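Side-chain contact in apical membrane antigen AMA1 (Toxoplasma gondii ME49, PDB 4YIV), which takes part in host-cell invasion as a component of the moving junction between the parasite's apical tip and the target cell membrane: residues A[260-263]-A[264-267]. Residues are numbered along the deposited sequence; the frame is centred on the assembly and turned at random.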
ATOM      1  N   VAL A 260      -6.057  -9.920 -18.579  1.00 28.81           N
ATOM      2  CA  VAL A 260      -4.746  -9.302 -18.444  1.00 33.06           C
ATOM      3  C   VAL A 260      -3.720 -10.123 -19.202  1.00 35.91           C
ATOM      4  O   VAL A 260      -3.906 -11.319 -19.400  1.00 33.59           O
ATOM      5  CB  VAL A 260      -4.329  -9.173 -16.956  1.00 31.79           C
ATOM      6  CG1 VAL A 260      -5.286  -8.256 -16.243  1.00 28.76           C
ATOM      7  CG2 VAL A 260      -4.309 -10.554 -16.273  1.00 29.38           C
ATOM      8  N   GLU A 261      -2.642  -9.476 -19.625  1.00 34.46           N
ATOM      9  CA  GLU A 261      -1.566 -10.169 -20.306  1.00 36.73           C
ATOM     10  C   GLU A 261      -0.567 -10.807 -19.326  1.00 41.05           C
ATOM     11  O   GLU A 261       0.174 -11.698 -19.702  1.00 41.70           O
ATOM     12  CB  GLU A 261      -0.815  -9.206 -21.213  1.00 42.74           C
ATOM     13  CG  GLU A 261      -1.665  -8.429 -22.197  1.00 50.30           C
ATOM     14  CD  GLU A 261      -0.894  -7.254 -22.769  0.60 52.69           C
ATOM     15  OE1 GLU A 261      -0.195  -7.443 -23.788  0.60 55.26           O
ATOM     16  OE2 GLU A 261      -0.965  -6.151 -22.183  0.60 50.39           O
ATOM     17  N   SER A 262      -0.529 -10.321 -18.086  1.00 35.26           N
ATOM     18  CA  SER A 262       0.438 -10.808 -17.084  1.00 33.80           C
ATOM     19  C   SER A 262      -0.139 -10.714 -15.686  1.00 32.21           C
ATOM     20  O   SER A 262      -1.100  -9.968 -15.434  1.00 28.74           O
ATOM     21  CB  SER A 262       1.738 -10.008 -17.120  1.00 33.64           C
ATOM     22  OG  SER A 262       1.534  -8.709 -16.582  1.00 35.76           O
ATOM     23  N   LYS A 263       0.422 -11.472 -14.757  1.00 28.25           N
ATOM     24  CA  LYS A 263      -0.054 -11.352 -13.390  1.00 33.76           C
ATOM     25  C   LYS A 263       0.313  -9.964 -12.811  1.00 27.48           C
ATOM     26  O   LYS A 263      -0.378  -9.432 -11.938  1.00 25.71           O
ATOM     27  CB  LYS A 263       0.480 -12.505 -12.532  1.00 33.40           C
ATOM     28  CG  LYS A 263       1.955 -12.666 -12.512  1.00 41.45           C
ATOM     29  CD  LYS A 263       2.333 -14.016 -11.859  1.00 48.24           C
ATOM     30  CE  LYS A 263       3.806 -14.021 -11.410  1.00 68.57           C
ATOM     31  NZ  LYS A 263       4.197 -15.204 -10.570  1.00 74.07           N
ATOM     32  N   ALA A 264       1.361  -9.338 -13.314  1.00 28.54           N
ATOM     33  CA  ALA A 264       1.749  -8.045 -12.756  1.00 30.15           C
ATOM     34  C   ALA A 264       0.706  -6.975 -13.107  1.00 29.30           C
ATOM     35  O   ALA A 264       0.496  -6.051 -12.322  1.00 24.91           O
ATOM     36  CB  ALA A 264       3.129  -7.628 -13.239  1.00 26.84           C
ATOM     37  N   GLN A 265       0.038  -7.117 -14.256  1.00 25.56           N
ATOM     38  CA  GLN A 265      -1.044  -6.192 -14.625  1.00 23.40           C
ATOM     39  C   GLN A 265      -2.190  -6.294 -13.653  1.00 23.86           C
ATOM     40  O   GLN A 265      -2.805  -5.297 -13.322  1.00 24.00           O
ATOM     41  CB  GLN A 265      -1.555  -6.452 -16.051  1.00 30.12           C
ATOM     42  CG  GLN A 265      -0.558  -6.042 -17.117  1.00 38.89           C
ATOM     43  CD  GLN A 265      -1.083  -6.252 -18.534  1.00 47.84           C
ATOM     44  OE1 GLN A 265      -2.103  -6.922 -18.745  1.00 45.67           O
ATOM     45  NE2 GLN A 265      -0.385  -5.668 -19.510  1.00 46.02           N
ATOM     46  N   CYS A 266      -2.444  -7.484 -13.171  1.00 26.83           N
ATOM     47  CA  CYS A 266      -3.484  -7.688 -12.197  1.00 25.17           C
ATOM     48  C   CYS A 266      -3.119  -6.998 -10.888  1.00 24.11           C
ATOM     49  O   CYS A 266      -3.918  -6.325 -10.315  1.00 22.69           O
ATOM     50  CB  CYS A 266      -3.729  -9.166 -11.959  1.00 25.73           C
ATOM     51  SG  CYS A 266      -5.131  -9.563 -10.927  1.00 28.47           S
ATOM     52  N   TRP A 267      -1.882  -7.173 -10.455  1.00 23.77           N
ATOM     53  CA  TRP A 267      -1.392  -6.579  -9.228  1.00 24.29           C
ATOM     54  C   TRP A 267      -1.544  -5.068  -9.315  1.00 24.75           C
ATOM     55  O   TRP A 267      -2.021  -4.429  -8.370  1.00 21.33           O
ATOM     56  CB  TRP A 267       0.063  -7.000  -8.985  1.00 21.28           C
ATOM     57  CG  TRP A 267       0.751  -6.190  -7.920  1.00 21.92           C
ATOM     58  CD1 TRP A 267       0.550  -6.273  -6.560  1.00 19.41           C
ATOM     59  CD2 TRP A 267       1.777  -5.205  -8.106  1.00 20.63           C
ATOM     60  NE1 TRP A 267       1.363  -5.387  -5.913  1.00 17.83           N
ATOM     61  CE2 TRP A 267       2.131  -4.725  -6.823  1.00 19.66           C
ATOM     62  CE3 TRP A 267       2.430  -4.684  -9.216  1.00 22.52           C
ATOM     63  CZ2 TRP A 267       3.101  -3.748  -6.632  1.00 21.31           C
ATOM     64  CZ3 TRP A 267       3.400  -3.717  -9.019  1.00 23.34           C
ATOM     65  CH2 TRP A 267       3.715  -3.253  -7.739  1.00 22.35           C
TER
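S262 and Q265 meet in the AMA1 family region, which belongs to the PAN clan, where the chain turns from strand 256-259, an outermost strand of its sheet, through a short loop into helix 263-272. S262 is the N-cap residue, and the capping bond runs from Q265 N to S262 OG at 3.2 Å. It depends on the serine's first torsion (chi1 72°), which sets OG between its own backbone N and carbonyl carbon, facing into the first turn. A weak second bond joins Q265 N to S262 O, while Q265 CG lies 3.4 Å from S262 OG.

The amide of Q265 carries the rest of the polar contact by reaching back over the cap to E261. Q265 OE1 accepts from E261 N at 2.8 Å, the donor standing above the carbonyl plane. Q265 NE2 gives a nearly straight bond (169°) to E261 OE2. That oxygen lies in the plane of the amide but is itself met from above the carboxylate plane, the two flat groups being turned 54° apart. Because the amide takes the N-H one residue before the N-cap, this is not a capping box, and S262 N is buried without a partner.

Carbon contacts join V260 CB to Q265 CB (4.0 Å) as the two side chains run past each other in opposite directions. V260 CB also lies 3.6 Å from Q265 OE1.

Backbone bonding takes over from K263, whose O accepts from W267 N at 3.1 Å and weakly from C266 N. C266 ties this turn to strand 311-316 through its disulfide with C313, and W267 NE1 donates to G336 O.

Bonded through both its oxygen and its nitrogen, the amide of Q265 is held against rotation and joins loop to helix, while the carboxylate near the helix N-terminus is probably stabilised in its charged form.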